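Local coordinates for protein orotidine 5'-phosphate decarboxylase (Sulfolobus solfataricus, PDB 4DBD) that probably catalyses the decarboxylation of orotidine 5'-monophosphate to uridine 5'-monophosphate, the last step of de novo UMP synthesis, as a homodimeric TIM-barrel enzyme, at residues Leu8-Pro13 with Glu46-Leu51; Val53-Val58 with Ser105-Leu110; Phe60-Ile65 with Ser71-Leu76. All blocks are in the same frame, centred on the assembly; numbering follows the deposited sequence.

Interaction 1 (Leu8-Pro13 with Glu46-Leu51); sequences LAMDKP and ELLIGL
All the close approaches between Leu8-Pro13 and Glu46-Leu51 run through one methyl group, Met10 CE, which meets one branch each of Leu47 and Leu48. The backbones stay well apart, the closest pair of alpha carbons being those of Met10 and Leu48 at 10.9 Å, and the thioether chain and the leucine side chains bridge that gap between them. Met10 and Leu47 reach for each other tip to tip, with CE 3.8 Å from Leu47 CD2. Leu48 behaves differently: its side chain slides past Met10 in the opposite direction, and its CD2 lies 4.2 Å from Met10 CE. With CG anti to the backbone N (chi1 -170°), Met10 leaves its strand almost straight, and the bend at its last torsion (chi3 63°) turns CE aside. In the TIM barrel this is the join between the end of the first strand, 6-10, and the C-terminal part of helix 41-48 in the surrounding layer. Leu19 of helix 16-22 packs against both Met10 and Leu47, and Leu35 of helix 33-39 also touches Met10, which places the methionine in an apolar seam between barrel wall and helices. No hydrogen bond crosses between the two segments. Met10 is also the centre of an inverse gamma turn, in which Asp11 N makes a weak hydrogen bond of 3.0 Å to Ala9 O. The turn ends the strand just where the chain reaches Asp11, a predicted substrate-binding residue whose side chain takes no part in the packing on the leucines. Asp11 packs instead against Ile68 of the second subunit.

Interaction 2 (Val53-Val58 with Ser105-Leu110); sequences VEEIIV and SKNLYL
Glu55 and Tyr109 approach from opposite directions and join through a hydrogen bond from Tyr109 OH to Glu55 OE1. The modelled separation of OH and OE1, 2.4 Å, is very short, and its exact value is best treated with caution. OE1 lies at the edge of the tyrosine ring and in its plane, while the carboxylate as a whole is turned 43° from the ring. This twist brings the second oxygen obliquely against the ring, OE2 being 3.3 Å from Tyr109 CE2. OE2 is equally near the Tyr109 hydroxyl, but the angle there is too poor for a bond. Tyr109 CG stands beside its backbone N (chi1 -75°) and the glutamate chain is extended beyond CG, which lets the two groups meet across the barrel interior. Asn107 adds a looser approach, its ND2 4.3 Å from Glu55 CD. Ser81 links the two, since its OG hydrogen-bonds both Glu55 OE2 and Asn107 ND2. OE1 has further partners in Tyr27 OH and, through a salt bridge, Lys137 NZ; with Tyr109 these give one buried oxygen three polar partners. Such a setting would probably favour the ionised carboxylate. Beyond this polar group, Ile57 and Tyr109 both rest on Ile83, an apolar layer next along the barrel. Strands 55-62 and 107-113 are not neighbours in the sheet: strand 81-85 runs between them, so the two segments meet through side chains and not through backbone bonds. Glu55, Ile57, Asn107 and Tyr109 alternate with residues directed to the surrounding helices, among them Leu108 and Leu110. Inward-pointing residues from alternate strands, meeting across the interior near the N-terminal ends of the strands, are the layered filling of a TIM barrel.

Interaction 3 (Phe60-Ile65 with Ser71-Leu76); sequences FKLADI and SIVERL
Leu62, Phe60 and Ile72 bury the most surface where strand 55-62 meets helix 66-73, the first two elements of a beta-alpha-beta unit of the TIM barrel. Phe60 and Leu62 are alternate strand residues, and both point at the helix. Leu62 divides its two methyls between neighbouring helix residues: CD1 meets Val73 CG1 at 3.6 Å, whereas CD2 slides alongside Ile72, 3.8 Å from its CG2. Ile72 places that CG2 anti to the backbone N, and the same methyl also lies 4.0 Å from Phe60 CD2, so it is shared by ring and leucine. The Phe60 ring takes Ile72 obliquely and meets Leu76 coming from the opposite direction; Leu76 CD1 is 3.6 Å from CE2 of the ring. A type I turn from Val73 to Leu76, with Leu76 N bonded to Val73 O, brings Leu76 round to the ring. Leu33 and Val36 of helix 33-39 also pack on Phe60. Replacing the ring with an alanine would probably leave the Leu76 methyls and Ile72 CG2 without their aromatic partner and open a gap between the strand and the turn. Between the two packing residues, Lys61 takes no part in this apolar contact: with Asp59 and Asp64 it belongs to the family's Asp-x-Lys-x-x-Asp signature, and all three are predicted active-site residues. Lys61 NZ forms salt bridges with Asp59 OD2 and with Asp64 OD2 of the second subunit, consistent with an active site assembled from both chains. After the strand, the chain turns toward the helix at Ile65, its N-cap residue, where the anti lone pair of Asp64 OD1 accepts a hydrogen bond from Ile65 N at 2.7 Å, with an angle of 150° at the hydrogen.

Overall arrangement
The contacts draw on barrel strands one, three and five and two surrounding helices. Interactions 2 and 3 share strand 55-62, using its start inside the barrel and its far end against helix 66-73 and the Val73-Leu76 turn; their centres are 13 Å apart, and Val58 CG1 touches Leu76 CD1 at 3.9 Å. Interaction 1 joins interaction 2 through Leu48 O and Ile56 CD1, also 3.9 Å apart, whereas interactions 1 and 3 do not touch, their nearest atoms being about 8 Å apart. Interactions 1 and 3 border the predicted substrate site, holding Asp11, and Lys61 with Asp64, respectively. Interaction 2 lies beneath it, the Tyr109 side chain about 8 Å from that of Asp59.

Interaction 1 (Leu8-Pro13 with Glu46-Leu51)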
ATOM      1  N   LEU A   8      -4.421 -16.499  -9.570  1.00 15.72           N
ATOM      2  CA  LEU A   8      -4.754 -16.818  -8.188  1.00 16.65           C
ATOM      3  C   LEU A   8      -4.325 -15.698  -7.257  1.00 21.96           C
ATOM      4  O   LEU A   8      -3.151 -15.323  -7.227  1.00 21.57           O
ATOM      5  CB  LEU A   8      -4.091 -18.127  -7.733  1.00 18.92           C
ATOM      6  CG  LEU A   8      -4.255 -18.481  -6.254  1.00 16.68           C
ATOM      7  CD1 LEU A   8      -5.743 -18.667  -5.903  1.00 17.32           C
ATOM      8  CD2 LEU A   8      -3.457 -19.733  -5.871  1.00 18.38           C
ATOM      9  N   ALA A   9      -5.266 -15.172  -6.479  1.00 16.17           N
ATOM     10  CA  ALA A   9      -4.902 -14.195  -5.462  1.00 20.52           C
ATOM     11  C   ALA A   9      -4.584 -14.963  -4.203  1.00 17.16           C
ATOM     12  O   ALA A   9      -5.487 -15.330  -3.440  1.00 17.04           O
ATOM     13  CB  ALA A   9      -6.028 -13.190  -5.222  1.00 19.99           C
ATOM     14  N   MET A  10      -3.305 -15.255  -4.001  1.00 17.83           N
ATOM     15  CA  MET A  10      -2.924 -16.042  -2.842  1.00 19.80           C
ATOM     16  C   MET A  10      -2.748 -15.152  -1.628  1.00 25.35           C
ATOM     17  O   MET A  10      -1.641 -14.712  -1.318  1.00 26.30           O
ATOM     18  CB  MET A  10      -1.668 -16.871  -3.114  1.00 26.09           C
ATOM     19  CG  MET A  10      -1.396 -17.881  -2.022  1.00 28.94           C
ATOM     20  SD  MET A  10      -0.415 -19.281  -2.596  1.00 30.37           S
ATOM     21  CE  MET A  10       1.107 -18.441  -3.046  1.00 20.51           C
ATOM     22  N   ASP A  11      -3.858 -14.892  -0.950  1.00 21.14           N
ATOM     23  CA  ASP A  11      -3.869 -14.063   0.248  1.00 19.52           C
ATOM     24  C   ASP A  11      -3.979 -14.939   1.499  1.00 29.68           C
ATOM     25  O   ASP A  11      -3.979 -14.440   2.627  1.00 33.75           O
ATOM     26  CB  ASP A  11      -5.037 -13.074   0.175  1.00 21.66           C
ATOM     27  CG  ASP A  11      -4.887 -12.087  -0.960  1.00 19.73           C
ATOM     28  OD1 ASP A  11      -3.776 -11.519  -1.117  1.00 20.80           O
ATOM     29  OD2 ASP A  11      -5.876 -11.880  -1.701  1.00 23.02           O
ATOM     30  N   LYS A  12      -4.092 -16.247   1.280  1.00 25.59           N
ATOM     31  CA  LYS A  12      -3.910 -17.245   2.327  1.00 22.47           C
ATOM     32  C   LYS A  12      -2.983 -18.313   1.776  1.00 24.85           C
ATOM     33  O   LYS A  12      -3.004 -18.590   0.574  1.00 27.16           O
ATOM     34  CB  LYS A  12      -5.242 -17.890   2.708  1.00 27.37           C
ATOM     35  CG  LYS A  12      -6.064 -17.125   3.724  1.00 25.68           C
ATOM     36  CD  LYS A  12      -7.278 -17.961   4.096  1.00 28.88           C
ATOM     37  CE  LYS A  12      -8.096 -17.342   5.212  1.00 36.84           C
ATOM     38  NZ  LYS A  12      -9.299 -18.187   5.469  1.00 35.37           N
ATOM     39  N   PRO A  13      -2.171 -18.927   2.653  1.00 26.72           N
ATOM     40  CA  PRO A  13      -1.232 -19.977   2.248  1.00 25.85           C
ATOM     41  C   PRO A  13      -1.904 -21.174   1.574  1.00 27.86           C
ATOM     42  O   PRO A  13      -2.925 -21.668   2.063  1.00 27.06           O
ATOM     43  CB  PRO A  13      -0.615 -20.413   3.582  1.00 24.63           C
ATOM     44  CG  PRO A  13      -0.707 -19.196   4.449  1.00 24.92           C
ATOM     45  CD  PRO A  13      -2.012 -18.557   4.070  1.00 30.01           C
ATOM     46  N   GLU A  46      10.363 -19.181  -0.815  1.00 26.30           N
ATOM     47  CA  GLU A  46      10.495 -20.624  -0.992  1.00 25.07           C
ATOM     48  C   GLU A  46       9.261 -21.215  -1.670  1.00 26.71           C
ATOM     49  O   GLU A  46       9.364 -22.036  -2.577  1.00 27.75           O
ATOM     50  CB  GLU A  46      10.709 -21.295   0.364  1.00 26.15           C
ATOM     51  CG  GLU A  46      10.826 -22.804   0.277  1.00 30.96           C
ATOM     52  CD  GLU A  46      11.207 -23.441   1.596  1.00 29.54           C
ATOM     53  OE1 GLU A  46      11.368 -22.706   2.592  1.00 27.34           O
ATOM     54  OE2 GLU A  46      11.346 -24.681   1.637  1.00 33.96           O
ATOM     55  N   LEU A  47       8.087 -20.789  -1.219  1.00 24.20           N
ATOM     56  CA  LEU A  47       6.834 -21.304  -1.751  1.00 26.13           C
ATOM     57  C   LEU A  47       6.713 -21.117  -3.265  1.00 23.85           C
ATOM     58  O   LEU A  47       6.120 -21.947  -3.957  1.00 25.26           O
ATOM     59  CB  LEU A  47       5.651 -20.619  -1.046  1.00 27.48           C
ATOM     60  CG  LEU A  47       4.265 -21.208  -1.318  1.00 27.58           C
ATOM     61  CD1 LEU A  47       4.229 -22.690  -0.989  1.00 24.46           C
ATOM     62  CD2 LEU A  47       3.190 -20.460  -0.535  1.00 30.61           C
ATOM     63  N   LEU A  48       7.277 -20.023  -3.777  1.00 26.81           N
ATOM     64  CA  LEU A  48       7.069 -19.634  -5.172  1.00 28.87           C
ATOM     65  C   LEU A  48       8.133 -20.116  -6.155  1.00 39.53           C
ATOM     66  O   LEU A  48       8.026 -19.873  -7.356  1.00 35.62           O
ATOM     67  CB  LEU A  48       6.952 -18.109  -5.265  1.00 30.78           C
ATOM     68  CG  LEU A  48       5.680 -17.541  -4.647  1.00 32.86           C
ATOM     69  CD1 LEU A  48       5.797 -16.039  -4.484  1.00 25.45           C
ATOM     70  CD2 LEU A  48       4.465 -17.905  -5.491  1.00 41.50           C
ATOM     71  N   ILE A  49       9.149 -20.804  -5.646  1.00 32.86           N
ATOM     72  CA  ILE A  49      10.350 -21.085  -6.435  1.00 36.09           C
ATOM     73  C   ILE A  49      10.170 -21.933  -7.699  1.00 35.72           C
ATOM     74  O   ILE A  49      10.506 -21.481  -8.795  1.00 50.39           O
ATOM     75  CB  ILE A  49      11.469 -21.670  -5.558  1.00 39.77           C
ATOM     76  CG1 ILE A  49      12.205 -20.535  -4.839  1.00 36.83           C
ATOM     77  CG2 ILE A  49      12.444 -22.476  -6.406  1.00 46.97           C
ATOM     78  CD1 ILE A  49      13.265 -21.007  -3.858  1.00 35.61           C
ATOM     79  N   GLY A  50       9.644 -23.146  -7.561  1.00 46.05           N
ATOM     80  CA  GLY A  50       9.566 -24.052  -8.697  1.00 50.22           C
ATOM     81  C   GLY A  50       8.427 -23.804  -9.677  1.00 54.19           C
ATOM     82  O   GLY A  50       8.411 -24.369 -10.773  1.00 55.82           O
ATOM     83  N   LEU A  51       7.486 -22.945  -9.294  1.00 45.86           N
ATOM     84  CA  LEU A  51       6.230 -22.790 -10.023  1.00 42.25           C
ATOM     85  C   LEU A  51       6.391 -22.263 -11.449  1.00 42.34           C
ATOM     86  O   LEU A  51       6.965 -21.197 -11.664  1.00 49.53           O
ATOM     87  CB  LEU A  51       5.279 -21.883  -9.238  1.00 45.88           C
ATOM     88  CG  LEU A  51       5.040 -22.268  -7.777  1.00 46.65           C
ATOM     89  CD1 LEU A  51       4.025 -21.335  -7.135  1.00 32.50           C
ATOM     90  CD2 LEU A  51       4.580 -23.716  -7.665  1.00 36.29           C
TER

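Interaction 2 (Val53-Val58 with Ser105-Leu110)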
ATOM      1  N   VAL A  53       4.450 -20.648 -13.832  1.00 40.01           N
ATOM      2  CA  VAL A  53       3.346 -19.836 -14.312  1.00 39.28           C
ATOM      3  C   VAL A  53       3.919 -18.674 -15.107  1.00 38.63           C
ATOM      4  O   VAL A  53       5.089 -18.318 -14.940  1.00 41.04           O
ATOM      5  CB  VAL A  53       2.444 -19.342 -13.153  1.00 35.69           C
ATOM      6  CG1 VAL A  53       1.765 -20.521 -12.481  1.00 34.58           C
ATOM      7  CG2 VAL A  53       3.252 -18.551 -12.143  1.00 33.09           C
ATOM      8  N   GLU A  54       3.113 -18.102 -15.994  1.00 34.55           N
ATOM      9  CA  GLU A  54       3.573 -16.987 -16.801  1.00 38.00           C
ATOM     10  C   GLU A  54       3.981 -15.814 -15.914  1.00 34.99           C
ATOM     11  O   GLU A  54       5.023 -15.196 -16.138  1.00 38.53           O
ATOM     12  CB  GLU A  54       2.492 -16.549 -17.798  1.00 41.45           C
ATOM     13  CG  GLU A  54       2.003 -17.665 -18.720  1.00 46.74           C
ATOM     14  CD  GLU A  54       3.036 -18.057 -19.758  1.00 58.88           C
ATOM     15  OE1 GLU A  54       3.632 -17.146 -20.374  1.00 52.42           O
ATOM     16  OE2 GLU A  54       3.256 -19.275 -19.956  1.00 58.99           O
ATOM     17  N   GLU A  55       3.171 -15.515 -14.902  1.00 28.44           N
ATOM     18  CA  GLU A  55       3.421 -14.332 -14.081  1.00 25.57           C
ATOM     19  C   GLU A  55       3.303 -14.556 -12.579  1.00 22.48           C
ATOM     20  O   GLU A  55       2.306 -15.085 -12.075  1.00 23.22           O
ATOM     21  CB  GLU A  55       2.528 -13.151 -14.509  1.00 28.67           C
ATOM     22  CG  GLU A  55       3.097 -12.317 -15.651  1.00 35.11           C
ATOM     23  CD  GLU A  55       2.571 -10.883 -15.671  1.00 35.69           C
ATOM     24  OE1 GLU A  55       2.094 -10.434 -16.737  1.00 36.55           O
ATOM     25  OE2 GLU A  55       2.647 -10.197 -14.629  1.00 36.40           O
ATOM     26  N   ILE A  56       4.349 -14.149 -11.869  1.00 21.13           N
ATOM     27  CA  ILE A  56       4.274 -13.997 -10.430  1.00 15.38           C
ATOM     28  C   ILE A  56       4.172 -12.500 -10.171  1.00 21.72           C
ATOM     29  O   ILE A  56       5.106 -11.730 -10.448  1.00 20.00           O
ATOM     30  CB  ILE A  56       5.463 -14.657  -9.709  1.00 19.58           C
ATOM     31  CG1 ILE A  56       5.433 -16.168  -9.952  1.00 23.77           C
ATOM     32  CG2 ILE A  56       5.432 -14.354  -8.220  1.00 21.85           C
ATOM     33  CD1 ILE A  56       6.613 -16.890  -9.386  1.00 28.97           C
ATOM     34  N   ILE A  57       2.997 -12.086  -9.701  1.00 17.83           N
ATOM     35  CA  ILE A  57       2.721 -10.679  -9.473  1.00 18.56           C
ATOM     36  C   ILE A  57       2.701 -10.405  -7.984  1.00 18.18           C
ATOM     37  O   ILE A  57       2.034 -11.102  -7.223  1.00 25.29           O
ATOM     38  CB  ILE A  57       1.352 -10.271 -10.062  1.00 17.38           C
ATOM     39  CG1 ILE A  57       1.273 -10.654 -11.534  1.00 18.44           C
ATOM     40  CG2 ILE A  57       1.106  -8.765  -9.869  1.00 16.11           C
ATOM     41  CD1 ILE A  57      -0.112 -10.415 -12.148  1.00 21.38           C
ATOM     42  N   VAL A  58       3.454  -9.398  -7.556  1.00 14.73           N
ATOM     43  CA  VAL A  58       3.395  -8.986  -6.167  1.00 13.08           C
ATOM     44  C   VAL A  58       2.452  -7.787  -6.104  1.00 11.85           C
ATOM     45  O   VAL A  58       2.617  -6.814  -6.849  1.00 16.25           O
ATOM     46  CB  VAL A  58       4.789  -8.624  -5.602  1.00 14.87           C
ATOM     47  CG1 VAL A  58       4.627  -7.819  -4.327  1.00 18.34           C
ATOM     48  CG2 VAL A  58       5.589  -9.900  -5.339  1.00 23.55           C
ATOM     49  N   SER A 105      14.061  -5.424 -15.377  1.00 21.26           N
ATOM     50  CA  SER A 105      13.260  -6.356 -16.192  1.00 22.80           C
ATOM     51  C   SER A 105      11.978  -6.801 -15.507  1.00 22.86           C
ATOM     52  O   SER A 105      11.607  -7.985 -15.569  1.00 25.15           O
ATOM     53  CB  SER A 105      14.078  -7.590 -16.604  1.00 26.68           C
ATOM     54  OG  SER A 105      15.087  -7.252 -17.544  1.00 37.62           O
ATOM     55  N   LYS A 106      11.309  -5.860 -14.849  1.00 18.60           N
ATOM     56  CA  LYS A 106      10.039  -6.156 -14.180  1.00 15.81           C
ATOM     57  C   LYS A 106       8.901  -5.415 -14.871  1.00 17.72           C
ATOM     58  O   LYS A 106       9.108  -4.348 -15.440  1.00 20.80           O
ATOM     59  CB  LYS A 106      10.115  -5.726 -12.712  1.00 20.58           C
ATOM     60  CG  LYS A 106      11.288  -6.319 -11.958  1.00 19.75           C
ATOM     61  CD  LYS A 106      11.203  -7.838 -11.952  1.00 20.32           C
ATOM     62  CE  LYS A 106      12.350  -8.452 -11.156  1.00 23.20           C
ATOM     63  NZ  LYS A 106      12.320  -9.937 -11.218  1.00 23.65           N
ATOM     64  N   ASN A 107       7.702  -5.994 -14.823  1.00 16.02           N
ATOM     65  CA  ASN A 107       6.508  -5.341 -15.349  1.00 19.56           C
ATOM     66  C   ASN A 107       5.780  -4.547 -14.263  1.00 18.84           C
ATOM     67  O   ASN A 107       5.801  -4.922 -13.083  1.00 13.72           O
ATOM     68  CB  ASN A 107       5.530  -6.378 -15.912  1.00 18.15           C
ATOM     69  CG  ASN A 107       6.127  -7.215 -17.022  1.00 28.78           C
ATOM     70  OD1 ASN A 107       6.720  -6.694 -17.966  1.00 27.67           O
ATOM     71  ND2 ASN A 107       5.963  -8.529 -16.915  1.00 29.87           N
ATOM     72  N   LEU A 108       5.108  -3.472 -14.672  1.00 18.71           N
ATOM     73  CA  LEU A 108       4.282  -2.673 -13.769  1.00 15.15           C
ATOM     74  C   LEU A 108       2.823  -2.765 -14.197  1.00 15.20           C
ATOM     75  O   LEU A 108       2.510  -2.652 -15.382  1.00 19.39           O
ATOM     76  CB  LEU A 108       4.730  -1.194 -13.787  1.00 16.95           C
ATOM     77  CG  LEU A 108       3.974  -0.172 -12.934  1.00 14.58           C
ATOM     78  CD1 LEU A 108       4.016  -0.543 -11.447  1.00 16.88           C
ATOM     79  CD2 LEU A 108       4.494   1.256 -13.159  1.00 14.93           C
ATOM     80  N   TYR A 109       1.946  -3.014 -13.228  1.00 15.99           N
ATOM     81  CA  TYR A 109       0.495  -2.943 -13.424  1.00 14.51           C
ATOM     82  C   TYR A 109      -0.034  -1.824 -12.539  1.00 14.44           C
ATOM     83  O   TYR A 109       0.305  -1.767 -11.352  1.00 16.46           O
ATOM     84  CB  TYR A 109      -0.160  -4.257 -12.992  1.00 14.17           C
ATOM     85  CG  TYR A 109       0.050  -5.394 -13.958  1.00 18.35           C
ATOM     86  CD1 TYR A 109      -0.949  -5.761 -14.847  1.00 26.60           C
ATOM     87  CD2 TYR A 109       1.242  -6.109 -13.976  1.00 22.88           C
ATOM     88  CE1 TYR A 109      -0.768  -6.803 -15.736  1.00 25.62           C
ATOM     89  CE2 TYR A 109       1.431  -7.163 -14.864  1.00 23.91           C
ATOM     90  CZ  TYR A 109       0.420  -7.497 -15.739  1.00 25.71           C
ATOM     91  OH  TYR A 109       0.585  -8.527 -16.628  1.00 31.83           O
ATOM     92  N   LEU A 110      -0.873  -0.944 -13.091  1.00 15.41           N
ATOM     93  CA  LEU A 110      -1.404   0.165 -12.302  1.00 12.69           C
ATOM     94  C   LEU A 110      -2.886  -0.027 -11.990  1.00 16.85           C
ATOM     95  O   LEU A 110      -3.665  -0.449 -12.841  1.00 14.15           O
ATOM     96  CB  LEU A 110      -1.199   1.497 -13.015  1.00 10.81           C
ATOM     97  CG  LEU A 110       0.231   1.983 -13.246  1.00 10.87           C
ATOM     98  CD1 LEU A 110       0.201   3.308 -13.990  1.00 11.59           C
ATOM     99  CD2 LEU A 110       0.984   2.124 -11.909  1.00 15.19           C
TER

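Interaction 3 (Phe60-Ile65 with Ser71-Leu76)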
ATOM      1  N   PHE A  60       1.289  -5.314  -3.379  1.00 13.46           N
ATOM      2  CA  PHE A  60       1.263  -4.600  -2.119  1.00 15.37           C
ATOM      3  C   PHE A  60       0.580  -3.245  -2.326  1.00 18.80           C
ATOM      4  O   PHE A  60       0.745  -2.329  -1.505  1.00 17.58           O
ATOM      5  CB  PHE A  60       2.686  -4.370  -1.602  1.00 15.33           C
ATOM      6  CG  PHE A  60       3.384  -5.621  -1.141  1.00 17.04           C
ATOM      7  CD1 PHE A  60       2.765  -6.861  -1.209  1.00 16.13           C
ATOM      8  CD2 PHE A  60       4.667  -5.546  -0.628  1.00 22.59           C
ATOM      9  CE1 PHE A  60       3.418  -8.002  -0.780  1.00 19.36           C
ATOM     10  CE2 PHE A  60       5.326  -6.684  -0.193  1.00 24.92           C
ATOM     11  CZ  PHE A  60       4.695  -7.917  -0.268  1.00 22.15           C
ATOM     12  N   LYS A  61      -0.172  -3.121  -3.425  1.00 13.94           N
ATOM     13  CA  LYS A  61      -0.906  -1.894  -3.741  1.00 14.69           C
ATOM     14  C   LYS A  61      -0.028  -0.677  -3.520  1.00 13.88           C
ATOM     15  O   LYS A  61      -0.407   0.265  -2.810  1.00 14.45           O
ATOM     16  CB  LYS A  61      -2.165  -1.779  -2.890  1.00 15.61           C
ATOM     17  CG  LYS A  61      -3.273  -2.791  -3.227  1.00 11.97           C
ATOM     18  CD  LYS A  61      -3.760  -2.636  -4.668  1.00 14.52           C
ATOM     19  CE  LYS A  61      -5.100  -3.361  -4.881  1.00 18.44           C
ATOM     20  NZ  LYS A  61      -5.031  -4.842  -4.616  1.00 16.54           N
ATOM     21  N   LEU A  62       1.137  -0.690  -4.155  1.00 13.02           N
ATOM     22  CA  LEU A  62       2.179   0.294  -3.886  1.00 14.19           C
ATOM     23  C   LEU A  62       1.655   1.719  -4.022  1.00 14.95           C
ATOM     24  O   LEU A  62       1.021   2.069  -5.013  1.00 13.88           O
ATOM     25  CB  LEU A  62       3.361   0.062  -4.812  1.00 13.02           C
ATOM     26  CG  LEU A  62       4.110  -1.268  -4.610  1.00 11.68           C
ATOM     27  CD1 LEU A  62       4.966  -1.598  -5.827  1.00 15.03           C
ATOM     28  CD2 LEU A  62       4.948  -1.243  -3.325  1.00 16.33           C
ATOM     29  N   ALA A  63       1.908   2.545  -3.011  1.00 12.57           N
ATOM     30  CA  ALA A  63       1.321   3.888  -3.015  1.00 12.81           C
ATOM     31  C   ALA A  63       2.131   4.836  -2.141  1.00 12.62           C
ATOM     32  O   ALA A  63       1.653   5.355  -1.134  1.00 13.95           O
ATOM     33  CB  ALA A  63      -0.121   3.826  -2.571  1.00 12.78           C
ATOM     34  N   ASP A  64       3.380   5.041  -2.524  1.00 18.15           N
ATOM     35  CA  ASP A  64       4.245   5.917  -1.751  1.00 16.12           C
ATOM     36  C   ASP A  64       5.134   6.696  -2.701  1.00 15.22           C
ATOM     37  O   ASP A  64       4.972   6.619  -3.923  1.00 14.09           O
ATOM     38  CB  ASP A  64       5.069   5.090  -0.751  1.00 14.89           C
ATOM     39  CG  ASP A  64       5.322   5.827   0.552  1.00 15.80           C
ATOM     40  OD1 ASP A  64       5.607   7.041   0.496  1.00 14.87           O
ATOM     41  OD2 ASP A  64       5.242   5.201   1.636  1.00 18.72           O
ATOM     42  N   ILE A  65       6.049   7.477  -2.144  1.00 15.51           N
ATOM     43  CA  ILE A  65       7.043   8.151  -2.955  1.00 14.41           C
ATOM     44  C   ILE A  65       7.980   7.112  -3.583  1.00 15.64           C
ATOM     45  O   ILE A  65       8.055   5.959  -3.123  1.00 14.44           O
ATOM     46  CB  ILE A  65       7.849   9.157  -2.123  1.00 17.87           C
ATOM     47  CG1 ILE A  65       8.643   8.422  -1.038  1.00 14.50           C
ATOM     48  CG2 ILE A  65       6.920  10.174  -1.489  1.00 16.50           C
ATOM     49  CD1 ILE A  65       9.669   9.318  -0.336  1.00 21.77           C
ATOM     50  N   SER A  71      12.443   0.832  -2.581  1.00 19.72           N
ATOM     51  CA  SER A  71      13.005   0.100  -1.438  1.00 17.74           C
ATOM     52  C   SER A  71      12.197  -1.162  -1.138  1.00 18.25           C
ATOM     53  O   SER A  71      12.728  -2.168  -0.656  1.00 21.79           O
ATOM     54  CB  SER A  71      13.050   0.992  -0.201  1.00 17.73           C
ATOM     55  OG  SER A  71      13.973   2.053  -0.385  1.00 23.29           O
ATOM     56  N   ILE A  72      10.902  -1.102  -1.419  1.00 18.21           N
ATOM     57  CA  ILE A  72      10.035  -2.254  -1.255  1.00 16.85           C
ATOM     58  C   ILE A  72      10.288  -3.310  -2.323  1.00 16.93           C
ATOM     59  O   ILE A  72      10.538  -4.477  -1.999  1.00 17.27           O
ATOM     60  CB  ILE A  72       8.561  -1.822  -1.288  1.00 14.89           C
ATOM     61  CG1 ILE A  72       8.245  -0.960  -0.065  1.00 21.37           C
ATOM     62  CG2 ILE A  72       7.641  -3.034  -1.348  1.00 16.01           C
ATOM     63  CD1 ILE A  72       6.896  -0.253  -0.126  1.00 17.36           C
ATOM     64  N   VAL A  73      10.238  -2.921  -3.594  1.00 16.51           N
ATOM     65  CA  VAL A  73      10.283  -3.923  -4.655  1.00 15.33           C
ATOM     66  C   VAL A  73      11.654  -4.570  -4.826  1.00 18.47           C
ATOM     67  O   VAL A  73      11.757  -5.681  -5.339  1.00 20.99           O
ATOM     68  CB  VAL A  73       9.793  -3.391  -6.027  1.00 16.60           C
ATOM     69  CG1 VAL A  73       8.339  -2.837  -5.931  1.00 16.54           C
ATOM     70  CG2 VAL A  73      10.740  -2.361  -6.577  1.00 17.27           C
ATOM     71  N   GLU A  74      12.713  -3.892  -4.409  1.00 18.86           N
ATOM     72  CA  GLU A  74      14.033  -4.505  -4.578  1.00 25.45           C
ATOM     73  C   GLU A  74      14.214  -5.705  -3.637  1.00 25.64           C
ATOM     74  O   GLU A  74      15.073  -6.550  -3.869  1.00 22.14           O
ATOM     75  CB  GLU A  74      15.171  -3.480  -4.447  1.00 27.55           C
ATOM     76  CG  GLU A  74      15.466  -3.021  -3.039  1.00 31.28           C
ATOM     77  CD  GLU A  74      16.406  -1.819  -3.004  1.00 39.45           C
ATOM     78  OE1 GLU A  74      16.884  -1.385  -4.076  1.00 31.27           O
ATOM     79  OE2 GLU A  74      16.657  -1.301  -1.893  1.00 35.63           O
ATOM     80  N   ARG A  75      13.371  -5.790  -2.610  1.00 18.96           N
ATOM     81  CA  ARG A  75      13.358  -6.929  -1.691  1.00 23.22           C
ATOM     82  C   ARG A  75      12.389  -8.027  -2.140  1.00 22.19           C
ATOM     83  O   ARG A  75      12.130  -8.974  -1.396  1.00 25.88           O
ATOM     84  CB  ARG A  75      12.981  -6.474  -0.269  1.00 24.21           C
ATOM     85  CG  ARG A  75      14.100  -5.787   0.516  1.00 35.19           C
ATOM     86  CD  ARG A  75      14.460  -4.427  -0.039  1.00 42.69           C
ATOM     87  NE  ARG A  75      14.487  -3.404   1.011  1.00 52.21           N
ATOM     88  CZ  ARG A  75      15.094  -2.222   0.907  1.00 28.95           C
ATOM     89  NH1 ARG A  75      15.742  -1.896  -0.199  1.00 40.31           N
ATOM     90  NH2 ARG A  75      15.060  -1.365   1.919  1.00 42.29           N
ATOM     91  N   LEU A  76      11.863  -7.902  -3.356  1.00 19.20           N
ATOM     92  CA  LEU A  76      10.867  -8.837  -3.875  1.00 18.08           C
ATOM     93  C   LEU A  76      11.206  -9.295  -5.296  1.00 24.53           C
ATOM     94  O   LEU A  76      10.314  -9.505  -6.122  1.00 23.55           O
ATOM     95  CB  LEU A  76       9.473  -8.186  -3.849  1.00 24.83           C
ATOM     96  CG  LEU A  76       9.026  -7.585  -2.516  1.00 24.91           C
ATOM     97  CD1 LEU A  76       7.947  -6.516  -2.724  1.00 24.60           C
ATOM     98  CD2 LEU A  76       8.543  -8.649  -1.543  1.00 26.60           C
TER